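Local coordinates for ArtJ (Geobacillus stearothermophilus, PDB 2PVU), which binds the basic amino acids arginine, lysine and histidine and probably delivers them to its cognate ABC transporter, Art(MP)2, at residues Val64-Leu70 / Ile256-Phe261; Met103-Thr109 / Glu224-Phe230. One frame throughout, in Å; residues are numbered along the deposited sequence.

Interaction 1: Val64-Leu70 / Ile256-Phe261; sequences VGFDVDL and IYKKWF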
ATOM      1  N   VAL A  64       7.584  -5.403   9.945  1.00 23.40           N
ATOM      2  CA  VAL A  64       8.748  -5.245   9.037  1.00 23.10           C
ATOM      3  C   VAL A  64       8.281  -4.823   7.646  1.00 22.66           C
ATOM      4  O   VAL A  64       7.088  -4.942   7.329  1.00 23.48           O
ATOM      5  CB  VAL A  64       9.586  -6.560   8.956  1.00 23.19           C
ATOM      6  CG1 VAL A  64      10.129  -6.922  10.336  1.00 21.61           C
ATOM      7  CG2 VAL A  64       8.762  -7.725   8.353  1.00 21.78           C
ATOM      8  N   GLY A  65       9.209  -4.347   6.817  1.00 22.32           N
ATOM      9  CA  GLY A  65       8.895  -4.118   5.428  1.00 22.81           C
ATOM     10  C   GLY A  65       9.488  -2.834   4.881  1.00 22.78           C
ATOM     11  O   GLY A  65      10.180  -2.058   5.616  1.00 22.55           O
ATOM     12  N   PHE A  66       9.267  -2.636   3.585  1.00 21.29           N
ATOM     13  CA  PHE A  66       9.838  -1.464   2.934  1.00 21.83           C
ATOM     14  C   PHE A  66       9.355  -0.146   3.573  1.00 21.74           C
ATOM     15  O   PHE A  66      10.153   0.791   3.820  1.00 22.33           O
ATOM     16  CB  PHE A  66       9.495  -1.492   1.443  1.00 21.26           C
ATOM     17  CG  PHE A  66       9.893  -0.243   0.708  1.00 22.19           C
ATOM     18  CD1 PHE A  66      11.153  -0.133   0.157  1.00 20.92           C
ATOM     19  CD2 PHE A  66       8.987   0.844   0.590  1.00 21.96           C
ATOM     20  CE1 PHE A  66      11.583   1.054  -0.524  1.00 21.73           C
ATOM     21  CE2 PHE A  66       9.387   2.047  -0.097  1.00 22.55           C
ATOM     22  CZ  PHE A  66      10.670   2.147  -0.662  1.00 22.02           C
ATOM     23  N   ASP A  67       8.049  -0.054   3.808  1.00 21.53           N
ATOM     24  CA  ASP A  67       7.496   1.152   4.416  1.00 21.88           C
ATOM     25  C   ASP A  67       8.072   1.315   5.813  1.00 21.32           C
ATOM     26  O   ASP A  67       8.289   2.438   6.256  1.00 22.15           O
ATOM     27  CB  ASP A  67       5.963   1.086   4.547  1.00 20.80           C
ATOM     28  CG  ASP A  67       5.227   1.504   3.292  1.00 23.57           C
ATOM     29  OD1 ASP A  67       5.834   2.105   2.343  1.00 22.77           O
ATOM     30  OD2 ASP A  67       3.978   1.280   3.300  1.00 22.93           O
ATOM     31  N   VAL A  68       8.277   0.214   6.532  1.00 22.90           N
ATOM     32  CA  VAL A  68       8.890   0.287   7.880  1.00 22.63           C
ATOM     33  C   VAL A  68      10.287   0.901   7.854  1.00 22.78           C
ATOM     34  O   VAL A  68      10.597   1.793   8.655  1.00 22.58           O
ATOM     35  CB  VAL A  68       8.893  -1.077   8.609  1.00 22.05           C
ATOM     36  CG1 VAL A  68       9.496  -0.959  10.030  1.00 20.78           C
ATOM     37  CG2 VAL A  68       7.447  -1.649   8.647  1.00 22.14           C
ATOM     38  N   ASP A  69      11.145   0.420   6.954  1.00 22.69           N
ATOM     39  CA  ASP A  69      12.526   0.882   6.898  1.00 22.63           C
ATOM     40  C   ASP A  69      12.549   2.320   6.394  1.00 22.04           C
ATOM     41  O   ASP A  69      13.352   3.122   6.843  1.00 21.89           O
ATOM     42  CB  ASP A  69      13.376   0.024   5.967  1.00 22.96           C
ATOM     43  CG  ASP A  69      13.641  -1.367   6.522  1.00 26.06           C
ATOM     44  OD1 ASP A  69      13.384  -1.605   7.728  1.00 25.43           O
ATOM     45  OD2 ASP A  69      14.121  -2.210   5.732  1.00 27.51           O
ATOM     46  N   LEU A  70      11.695   2.625   5.429  1.00 21.35           N
ATOM     47  CA  LEU A  70      11.674   3.984   4.918  1.00 21.27           C
ATOM     48  C   LEU A  70      11.213   4.944   6.006  1.00 20.72           C
ATOM     49  O   LEU A  70      11.834   5.986   6.221  1.00 20.11           O
ATOM     50  CB  LEU A  70      10.799   4.101   3.663  1.00 23.04           C
ATOM     51  CG  LEU A  70      10.647   5.519   3.115  1.00 24.51           C
ATOM     52  CD1 LEU A  70      11.976   6.106   2.598  1.00 26.97           C
ATOM     53  CD2 LEU A  70       9.632   5.524   2.014  1.00 23.32           C
ATOM     54  N   ILE A 256      17.450   0.973   0.837  1.00 25.02           N
ATOM     55  CA  ILE A 256      16.208   0.341   1.303  1.00 23.80           C
ATOM     56  C   ILE A 256      15.467  -0.337   0.140  1.00 24.16           C
ATOM     57  O   ILE A 256      15.030  -1.488   0.261  1.00 24.04           O
ATOM     58  CB  ILE A 256      15.271   1.346   2.006  1.00 23.96           C
ATOM     59  CG1 ILE A 256      15.989   1.961   3.216  1.00 21.80           C
ATOM     60  CG2 ILE A 256      13.990   0.604   2.457  1.00 24.50           C
ATOM     61  CD1 ILE A 256      15.296   3.216   3.804  1.00 23.56           C
ATOM     62  N   TYR A 257      15.320   0.382  -0.974  1.00 23.90           N
ATOM     63  CA  TYR A 257      14.655  -0.166  -2.166  1.00 24.54           C
ATOM     64  C   TYR A 257      15.328  -1.459  -2.642  1.00 24.28           C
ATOM     65  O   TYR A 257      14.674  -2.458  -2.962  1.00 22.74           O
ATOM     66  CB  TYR A 257      14.638   0.862  -3.306  1.00 24.33           C
ATOM     67  CG  TYR A 257      13.783   0.395  -4.448  1.00 24.94           C
ATOM     68  CD1 TYR A 257      12.400   0.702  -4.495  1.00 26.19           C
ATOM     69  CD2 TYR A 257      14.321  -0.401  -5.466  1.00 25.55           C
ATOM     70  CE1 TYR A 257      11.615   0.239  -5.556  1.00 25.13           C
ATOM     71  CE2 TYR A 257      13.545  -0.886  -6.500  1.00 24.97           C
ATOM     72  CZ  TYR A 257      12.212  -0.539  -6.562  1.00 27.38           C
ATOM     73  OH  TYR A 257      11.486  -1.041  -7.621  1.00 28.70           O
ATOM     74  N   LYS A 258      16.653  -1.443  -2.711  1.00 25.00           N
ATOM     75  CA  LYS A 258      17.377  -2.627  -3.152  1.00 27.14           C
ATOM     76  C   LYS A 258      17.240  -3.807  -2.182  1.00 27.64           C
ATOM     77  O   LYS A 258      17.189  -4.975  -2.608  1.00 28.67           O
ATOM     78  CB  LYS A 258      18.842  -2.294  -3.344  1.00 27.71           C
ATOM     79  CG  LYS A 258      19.087  -1.396  -4.553  1.00 30.66           C
ATOM     80  CD  LYS A 258      20.539  -1.474  -4.994  1.00 35.65           C
ATOM     81  CE  LYS A 258      21.464  -0.620  -4.140  1.00 38.17           C
ATOM     82  NZ  LYS A 258      22.881  -0.679  -4.632  1.00 39.37           N
ATOM     83  N   LYS A 259      17.244  -3.506  -0.886  1.00 27.58           N
ATOM     84  CA  LYS A 259      16.988  -4.516   0.150  1.00 27.63           C
ATOM     85  C   LYS A 259      15.725  -5.292  -0.181  1.00 26.99           C
ATOM     86  O   LYS A 259      15.738  -6.520  -0.220  1.00 26.66           O
ATOM     87  CB  LYS A 259      16.859  -3.860   1.533  1.00 27.22           C
ATOM     88  CG  LYS A 259      16.748  -4.853   2.685  1.00 28.89           C
ATOM     89  CD  LYS A 259      16.521  -4.111   4.005  1.00 28.99           C
ATOM     90  CE  LYS A 259      16.215  -5.097   5.116  1.00 31.33           C
ATOM     91  NZ  LYS A 259      15.689  -4.395   6.330  1.00 29.38           N
ATOM     92  N   TRP A 260      14.649  -4.574  -0.482  1.00 25.74           N
ATOM     93  CA  TRP A 260      13.336  -5.183  -0.592  1.00 26.15           C
ATOM     94  C   TRP A 260      12.999  -5.717  -1.981  1.00 27.55           C
ATOM     95  O   TRP A 260      12.225  -6.669  -2.107  1.00 28.77           O
ATOM     96  CB  TRP A 260      12.263  -4.221  -0.057  1.00 25.64           C
ATOM     97  CG  TRP A 260      12.409  -4.108   1.446  1.00 24.05           C
ATOM     98  CD1 TRP A 260      13.072  -3.134   2.141  1.00 24.57           C
ATOM     99  CD2 TRP A 260      11.932  -5.043   2.424  1.00 24.81           C
ATOM    100  NE1 TRP A 260      13.035  -3.404   3.495  1.00 23.66           N
ATOM    101  CE2 TRP A 260      12.338  -4.567   3.695  1.00 24.56           C
ATOM    102  CE3 TRP A 260      11.186  -6.239   2.351  1.00 25.76           C
ATOM    103  CZ2 TRP A 260      12.017  -5.241   4.901  1.00 25.63           C
ATOM    104  CZ3 TRP A 260      10.883  -6.923   3.562  1.00 24.99           C
ATOM    105  CH2 TRP A 260      11.290  -6.415   4.810  1.00 23.83           C
ATOM    106  N   PHE A 261      13.600  -5.133  -3.014  1.00 27.54           N
ATOM    107  CA  PHE A 261      13.224  -5.455  -4.386  1.00 27.12           C
ATOM    108  C   PHE A 261      14.340  -6.004  -5.250  1.00 27.40           C
ATOM    109  O   PHE A 261      14.078  -6.482  -6.346  1.00 27.59           O
ATOM    110  CB  PHE A 261      12.571  -4.233  -5.032  1.00 27.81           C
ATOM    111  CG  PHE A 261      11.351  -3.794  -4.315  1.00 27.53           C
ATOM    112  CD1 PHE A 261      10.182  -4.538  -4.409  1.00 29.03           C
ATOM    113  CD2 PHE A 261      11.373  -2.675  -3.470  1.00 28.70           C
ATOM    114  CE1 PHE A 261       9.047  -4.171  -3.708  1.00 30.29           C
ATOM    115  CE2 PHE A 261      10.224  -2.291  -2.769  1.00 30.14           C
ATOM    116  CZ  PHE A 261       9.058  -3.034  -2.895  1.00 30.17           C
TER
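The indole of Trp260 lies flat against the start of helix 66-78, one face laid over Gly65 and the backbone N of Phe66. Gly65 CA stands 3.6 Å from the centroid of the six-membered ring, a CH-pi contact, while Phe66 CB takes the same role over the five-membered ring. Gly65 is the N-cap residue; a side chain there would point away from helix 252-261, but at phi 139° its CB would jam against the carbonyl O of Val64.

The main bump going the other way is Phe66. With CG anti to the backbone N (chi1 173°), its ring drops as a knob into the hole formed by Ile256, Tyr257, Trp260 and Phe261. Phe66 CD1 meets Ile256 CG2 at 3.7 Å, and Phe66 CE1 pushes up to Tyr257 CA. Ile256 fills the next hollow along, its CG2 against Asp69 CB and its CD1 reaching Leu70 CA.

Asp69 OD2 takes two donors. Trp260 NE1 gives Asp69 OD2 a nearly straight bond of 2.8 Å, in the indole plane but from above the carboxylate plane. The extended Lys259 brings NZ to the syn side of Asp69 OD2, also at 2.8 Å, as a salt bridge.

This is near-antiparallel helix packing (161°, axes 9.8 Å apart) within the family 3 solute-binding fold. Phe125 meets the rings of both Phe66 and Phe261, and Tyr57 of strand 57-59 touches Val64 and Trp260.

Interaction 2: Met103-Thr109 / Glu224-Phe230; sequences MGISGIT and EYYGMIF. With LYS (lysine), chain E.
Thr109 turns OG1 away from its own carbonyl carbon (chi1 -60°), which sets the hydroxyl between Glu224 and the amino group of the bound lysine. Tyr226, with CG likewise anti to the carbonyl carbon (chi1 -64°), swings its ring against Gly107. Gly107 CA sits over the ring face, 3.9 Å from the centroid, and Gly107 O covers the same face nearer the rim.

The hydroxyl of Thr109 donates to Glu224 OE1 on its anti lone pair, 2.5 Å away, and accepts from the lysine N at 2.9 Å. That N also donates to Gly107 O, while Thr109 N sends a straight bond (169°) to the ligand OXT. Arg114, Gln153, Thr157 and Asp196 also hydrogen-bond the lysine.

Two short backbone bridges join the segments. Gly104 and Ile229 form an antiparallel hydrogen-bonded pair; the second pairs Thr109 with Tyr226, with Gly227 N donating to Ile108 O at 2.9 Å. Between them a water accepts from Ser106 N and Ile108 N and donates to Gly227 O. Farther from the ligand, Met103 runs alongside Phe230, with Met103 CG 3.5 Å from Phe230 CE1. Met103 CE touches Met228 SD. Ile108 CD1 presses tightly on Ile229 CG2.

Tyr226 OH is hydrogen-bonded to Asp196 OD2, so an alanine at this position would probably uncover Gly107 and deprive that carboxylate of a partner.

The chemistry implies recognition of a free amino acid: carbonyl and hydroxyl oxygens receive its alpha-amino group, a backbone N-H its carboxylate, and Glu224 probably strengthens the hydroxyl as an acceptor.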
ATOM      1  N   MET A 103      -0.086  10.227  11.832  1.00 20.96           N
ATOM      2  CA  MET A 103       0.584   9.948  10.558  1.00 22.64           C
ATOM      3  C   MET A 103       0.308   8.508  10.195  1.00 21.57           C
ATOM      4  O   MET A 103       0.092   7.666  11.093  1.00 22.38           O
ATOM      5  CB  MET A 103       2.112  10.097  10.778  1.00 23.09           C
ATOM      6  CG  MET A 103       2.931   9.986   9.512  1.00 27.32           C
ATOM      7  SD  MET A 103       4.655  10.304   9.935  1.00 25.62           S
ATOM      8  CE  MET A 103       5.360   9.939   8.336  1.00 25.24           C
ATOM      9  N   GLY A 104       0.316   8.220   8.894  1.00 21.73           N
ATOM     10  CA  GLY A 104       0.202   6.841   8.450  1.00 22.86           C
ATOM     11  C   GLY A 104       1.201   6.535   7.357  1.00 22.44           C
ATOM     12  O   GLY A 104       1.574   7.415   6.572  1.00 20.87           O
ATOM     13  N   ILE A 105       1.621   5.281   7.285  1.00 21.60           N
ATOM     14  CA  ILE A 105       2.375   4.780   6.117  1.00 21.83           C
ATOM     15  C   ILE A 105       1.902   3.343   5.941  1.00 20.93           C
ATOM     16  O   ILE A 105       1.867   2.584   6.910  1.00 20.97           O
ATOM     17  CB  ILE A 105       3.959   4.910   6.239  1.00 21.57           C
ATOM     18  CG1 ILE A 105       4.641   4.684   4.863  1.00 23.92           C
ATOM     19  CG2 ILE A 105       4.522   4.018   7.310  1.00 21.17           C
ATOM     20  CD1 ILE A 105       6.140   4.770   4.878  1.00 21.34           C
ATOM     21  N   SER A 106       1.414   3.012   4.742  1.00 22.43           N
ATOM     22  CA  SER A 106       0.705   1.721   4.588  1.00 22.07           C
ATOM     23  C   SER A 106       0.406   1.438   3.099  1.00 22.56           C
ATOM     24  O   SER A 106      -0.715   0.980   2.785  1.00 22.05           O
ATOM     25  CB  SER A 106      -0.603   1.756   5.416  1.00 22.65           C
ATOM     26  OG  SER A 106      -1.158   0.469   5.709  1.00 23.16           O
ATOM     27  N   GLY A 107       1.367   1.731   2.210  1.00 19.49           N
ATOM     28  CA  GLY A 107       1.200   1.457   0.757  1.00 19.03           C
ATOM     29  C   GLY A 107      -0.002   2.264   0.267  1.00 19.56           C
ATOM     30  O   GLY A 107      -0.758   1.804  -0.561  1.00 20.62           O
ATOM     31  N   ILE A 108      -0.144   3.482   0.765  1.00 20.20           N
ATOM     32  CA  ILE A 108      -1.352   4.334   0.466  1.00 19.88           C
ATOM     33  C   ILE A 108      -1.221   5.190  -0.763  1.00 22.04           C
ATOM     34  O   ILE A 108      -0.405   6.118  -0.791  1.00 23.08           O
ATOM     35  CB  ILE A 108      -1.683   5.298   1.645  1.00 19.42           C
ATOM     36  CG1 ILE A 108      -1.752   4.489   2.950  1.00 19.62           C
ATOM     37  CG2 ILE A 108      -3.066   6.048   1.334  1.00 21.37           C
ATOM     38  CD1 ILE A 108      -1.631   5.388   4.259  1.00 21.67           C
ATOM     39  N   THR A 109      -2.072   4.936  -1.747  1.00 21.16           N
ATOM     40  CA  THR A 109      -2.081   5.733  -2.973  1.00 21.71           C
ATOM     41  C   THR A 109      -2.599   7.131  -2.692  1.00 21.68           C
ATOM     42  O   THR A 109      -3.624   7.320  -2.038  1.00 21.86           O
ATOM     43  CB  THR A 109      -2.931   5.059  -4.056  1.00 22.91           C
ATOM     44  OG1 THR A 109      -2.394   3.753  -4.344  1.00 22.22           O
ATOM     45  CG2 THR A 109      -2.976   5.889  -5.338  1.00 22.34           C
ATOM     46  N   GLU A 224      -0.131   4.834 -10.112  1.00 23.51           N
ATOM     47  CA  GLU A 224      -0.479   5.263  -8.742  1.00 23.09           C
ATOM     48  C   GLU A 224       0.798   5.631  -8.028  1.00 23.08           C
ATOM     49  O   GLU A 224       1.832   4.985  -8.268  1.00 22.69           O
ATOM     50  CB  GLU A 224      -1.150   4.090  -7.970  1.00 23.98           C
ATOM     51  CG  GLU A 224      -2.561   3.800  -8.501  1.00 24.82           C
ATOM     52  CD  GLU A 224      -3.315   2.722  -7.719  1.00 24.76           C
ATOM     53  OE1 GLU A 224      -3.275   2.661  -6.465  1.00 25.30           O
ATOM     54  OE2 GLU A 224      -3.954   1.896  -8.397  1.00 31.29           O
ATOM     55  N   TYR A 225       0.735   6.627  -7.124  1.00 21.27           N
ATOM     56  CA  TYR A 225       1.938   6.989  -6.342  1.00 21.40           C
ATOM     57  C   TYR A 225       1.620   6.870  -4.876  1.00 21.34           C
ATOM     58  O   TYR A 225       0.588   7.378  -4.487  1.00 20.24           O
ATOM     59  CB  TYR A 225       2.329   8.433  -6.677  1.00 21.78           C
ATOM     60  CG  TYR A 225       2.764   8.538  -8.126  1.00 23.01           C
ATOM     61  CD1 TYR A 225       4.096   8.374  -8.463  1.00 23.46           C
ATOM     62  CD2 TYR A 225       1.823   8.754  -9.149  1.00 24.77           C
ATOM     63  CE1 TYR A 225       4.520   8.462  -9.808  1.00 24.16           C
ATOM     64  CE2 TYR A 225       2.218   8.836 -10.491  1.00 24.21           C
ATOM     65  CZ  TYR A 225       3.577   8.675 -10.802  1.00 25.38           C
ATOM     66  OH  TYR A 225       4.000   8.773 -12.105  1.00 27.70           O
ATOM     67  N   TYR A 226       2.491   6.240  -4.062  1.00 20.12           N
ATOM     68  CA  TYR A 226       2.211   6.150  -2.630  1.00 19.70           C
ATOM     69  C   TYR A 226       2.720   7.407  -1.921  1.00 20.17           C
ATOM     70  O   TYR A 226       3.734   7.982  -2.354  1.00 19.44           O
ATOM     71  CB  TYR A 226       2.954   4.982  -1.985  1.00 21.70           C
ATOM     72  CG  TYR A 226       2.560   3.638  -2.481  1.00 21.57           C
ATOM     73  CD1 TYR A 226       1.354   3.434  -3.182  1.00 20.70           C
ATOM     74  CD2 TYR A 226       3.359   2.552  -2.179  1.00 20.73           C
ATOM     75  CE1 TYR A 226       1.005   2.138  -3.626  1.00 20.39           C
ATOM     76  CE2 TYR A 226       3.005   1.258  -2.571  1.00 20.91           C
ATOM     77  CZ  TYR A 226       1.878   1.066  -3.314  1.00 23.67           C
ATOM     78  OH  TYR A 226       1.607  -0.238  -3.689  1.00 23.71           O
ATOM     79  N   GLY A 227       1.979   7.848  -0.905  1.00 19.84           N
ATOM     80  CA  GLY A 227       2.421   8.955  -0.025  1.00 19.62           C
ATOM     81  C   GLY A 227       2.232   8.525   1.429  1.00 21.02           C
ATOM     82  O   GLY A 227       1.405   7.657   1.739  1.00 20.77           O
ATOM     83  N   MET A 228       3.040   9.112   2.327  1.00 20.97           N
ATOM     84  CA  MET A 228       2.737   9.047   3.762  1.00 20.55           C
ATOM     85  C   MET A 228       1.515   9.947   3.930  1.00 22.23           C
ATOM     86  O   MET A 228       1.306  10.831   3.121  1.00 22.58           O
ATOM     87  CB  MET A 228       3.956   9.523   4.553  1.00 21.80           C
ATOM     88  CG  MET A 228       5.010   8.393   4.638  1.00 21.21           C
ATOM     89  SD  MET A 228       6.603   9.012   5.127  1.00 22.05           S
ATOM     90  CE  MET A 228       7.288   9.613   3.597  1.00 24.15           C
ATOM     91  N   ILE A 229       0.674   9.687   4.924  1.00 22.18           N
ATOM     92  CA  ILE A 229      -0.605  10.402   5.052  1.00 21.45           C
ATOM     93  C   ILE A 229      -0.732  11.039   6.440  1.00 22.12           C
ATOM     94  O   ILE A 229      -0.130  10.571   7.403  1.00 21.63           O
ATOM     95  CB  ILE A 229      -1.765   9.433   4.786  1.00 21.95           C
ATOM     96  CG1 ILE A 229      -3.107  10.171   4.672  1.00 21.74           C
ATOM     97  CG2 ILE A 229      -1.861   8.380   5.927  1.00 20.48           C
ATOM     98  CD1 ILE A 229      -4.241   9.275   4.220  1.00 24.62           C
ATOM     99  N   PHE A 230      -1.469  12.146   6.520  1.00 21.47           N
ATOM    100  CA  PHE A 230      -1.545  12.962   7.747  1.00 21.99           C
ATOM    101  C   PHE A 230      -2.955  13.457   7.887  1.00 22.55           C
ATOM    102  O   PHE A 230      -3.641  13.636   6.878  1.00 22.90           O
ATOM    103  CB  PHE A 230      -0.648  14.218   7.631  1.00 21.95           C
ATOM    104  CG  PHE A 230       0.806  13.910   7.349  1.00 21.37           C
ATOM    105  CD1 PHE A 230       1.672  13.559   8.389  1.00 20.31           C
ATOM    106  CD2 PHE A 230       1.271  13.927   6.062  1.00 21.25           C
ATOM    107  CE1 PHE A 230       3.052  13.244   8.134  1.00 20.29           C
ATOM    108  CE2 PHE A 230       2.634  13.616   5.778  1.00 22.52           C
ATOM    109  CZ  PHE A 230       3.505  13.259   6.801  1.00 20.07           C
TER
HETATM  110  N   LYS E 301      -2.447   1.394  -2.695  1.00 18.22           N
HETATM  111  CA  LYS E 301      -3.874   0.947  -2.561  1.00 18.47           C
HETATM  112  C   LYS E 301      -4.687   2.046  -1.864  1.00 18.55           C
HETATM  113  O   LYS E 301      -5.902   1.951  -1.770  1.00 18.43           O
HETATM  114  CB  LYS E 301      -3.952  -0.334  -1.737  1.00 17.63           C
HETATM  115  CG  LYS E 301      -3.352  -0.149  -0.321  1.00 18.32           C
HETATM  116  CD  LYS E 301      -3.861  -1.232   0.653  1.00 16.58           C
HETATM  117  CE  LYS E 301      -2.899  -1.353   1.825  1.00 21.26           C
HETATM  118  NZ  LYS E 301      -3.478  -2.291   2.929  1.00 22.20           N
HETATM  119  OXT LYS E 301      -4.126   3.046  -1.363  1.00 18.05           O
HETATM  120  O   HOH W   1       1.850   4.921   2.579  1.00 14.89           O

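Interaction 2 is the core contact, buried near the middle of the chain and lining the lysine pocket; interaction 1 is only partly buried, with Phe66 about 12 Å from the ligand at nearest atoms. Chemistry follows place: helix-on-helix packing of aromatic rings and a salt bridge of Asp69 with the exposed Lys259 in 64-70/256-261, against backbone bridges, a bridging water and ligand bonds in 103-109/224-230. Helix 66-78 serves both. Its Phe66 and Asp69 look to helix 252-261, whereas Asp67 turns to the pocket loop, where Asp67 OD2 probably accepts from Gly107 N at 2.9 Å and its backbone O packs on Ile105. Phe125 also touches both, through Phe66, Phe261 and Tyr226.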